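Local coordinates for enoyl-CoA hydratase/isomerase (Shewanella pealeana, PDB 4KPK), which belongs to the enoyl-CoA hydratase/isomerase family of crotonase-like proteins and probably acts as an isomerase, at residues 205-208 and 209-212. Residues are numbered along the deposited sequence; the frame is centred on the assembly and turned at random.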
# COMPACT_ATOMS: atom_id res chain seq x y z
N ASP A 205 5.84 19.09 -1.04
CA ASP A 205 6.52 19.59 0.12
C ASP A 205 6.70 18.53 1.20
O ASP A 205 6.37 17.38 1.01
CB ASP A 205 5.89 20.93 0.67
CG ASP A 205 4.51 20.76 1.32
OD1 ASP A 205 4.09 19.66 1.69
OD2 ASP A 205 3.83 21.80 1.46
N ALA A 206 7.29 18.94 2.31
CA ALA A 206 7.67 18.07 3.37
C ALA A 206 6.45 17.39 3.95
O ALA A 206 6.48 16.21 4.26
CB ALA A 206 8.37 18.90 4.46
N GLN A 207 5.38 18.16 4.14
CA GLN A 207 4.23 17.64 4.83
C GLN A 207 3.58 16.55 3.97
O GLN A 207 3.14 15.55 4.46
CB GLN A 207 3.24 18.77 5.08
CG GLN A 207 1.94 18.30 5.67
CD GLN A 207 2.12 17.53 6.97
OE1 GLN A 207 2.94 17.90 7.83
NE2 GLN A 207 1.34 16.44 7.13
N LYS A 208 3.45 16.82 2.69
CA LYS A 208 2.90 15.83 1.76
C LYS A 208 3.76 14.54 1.71
O LYS A 208 3.24 13.44 1.69
CB LYS A 208 2.83 16.49 0.37
CG LYS A 208 2.52 15.59 -0.82
CD LYS A 208 1.23 14.83 -0.65
CE LYS A 208 0.05 15.74 -0.56
NZ LYS A 208 -1.14 14.86 -0.70
N ALA A 209 5.08 14.72 1.72
CA ALA A 209 6.07 13.66 1.84
C ALA A 209 5.82 12.76 3.04
O ALA A 209 5.91 11.50 2.96
CB ALA A 209 7.48 14.27 1.95
N LEU A 210 5.55 13.42 4.15
CA LEU A 210 5.27 12.73 5.37
C LEU A 210 3.99 11.90 5.22
O LEU A 210 3.99 10.72 5.59
CB LEU A 210 5.19 13.73 6.57
CG LEU A 210 4.87 13.18 7.96
CD1 LEU A 210 5.98 12.24 8.40
CD2 LEU A 210 4.70 14.27 9.03
N GLU A 211 2.91 12.51 4.68
CA GLU A 211 1.63 11.82 4.47
C GLU A 211 1.73 10.59 3.57
O GLU A 211 1.08 9.58 3.81
CB GLU A 211 0.58 12.78 3.87
CG GLU A 211 -0.09 13.69 4.91
CD GLU A 211 -0.41 15.09 4.41
OE1 GLU A 211 -0.57 15.27 3.19
OE2 GLU A 211 -0.49 16.03 5.25
N LEU A 212 2.50 10.74 2.50
CA LEU A 212 2.77 9.69 1.54
C LEU A 212 3.77 8.66 2.02
O LEU A 212 3.98 7.60 1.37
CB LEU A 212 3.35 10.32 0.31
CG LEU A 212 2.41 11.25 -0.41
CD1 LEU A 212 3.08 11.76 -1.65
CD2 LEU A 212 1.07 10.63 -0.75
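Gln207 NE2 gives a short hydrogen bond to Glu211 OE2, 2.7 Å long and nearly straight at 169° at the hydrogen, one helical turn apart on the exposed side of helix 206-212. The acceptor lies almost in the amide plane of Gln207 but is itself approached from above the carboxylate plane, and the two flat groups are turned 51° against each other. With CG of Gln207 anti to the backbone N (chi1 174°) and a bend at chi2, the amide NH2 leans toward the C-terminal end of the helix, while the Glu211 carboxylate reaches back to meet it. The second carboxylate oxygen, Glu211 OE1, faces Lys208 NZ at 4.0 Å in a long salt bridge, with the two side chains crossing at about a right angle. Bends at chi2 and chi3 bring the lysine chain round toward the next turn, with Lys208 CD 3.7 Å from Leu212 CD1. Lys208 and Leu212 touch Tyr197 of helix 191-200 along one side of the helix, and on another side Ala206 and Leu210 meet Ile218 of strand 217-218. At the start of the helix Asp205 is the N-cap: its OD1 accepts from Lys208 N at 3.1 Å, met nearly along the C-O bond. Regular i to i+4 backbone bonds follow, from Ala209 N to Asp205 O (3.0 Å) through to Leu212 N to Lys208 O (2.9 Å). With an alanine in place of Lys208, Glu211 OE1 would probably be left without its distant positive partner and Leu212 CD1 without the methylene chain lying against it. The lengths imply a division of labour: the amide fixes one carboxylate oxygen by a directional bond, whereas the lysine is likely to add mainly a weaker electrostatic pull on the other.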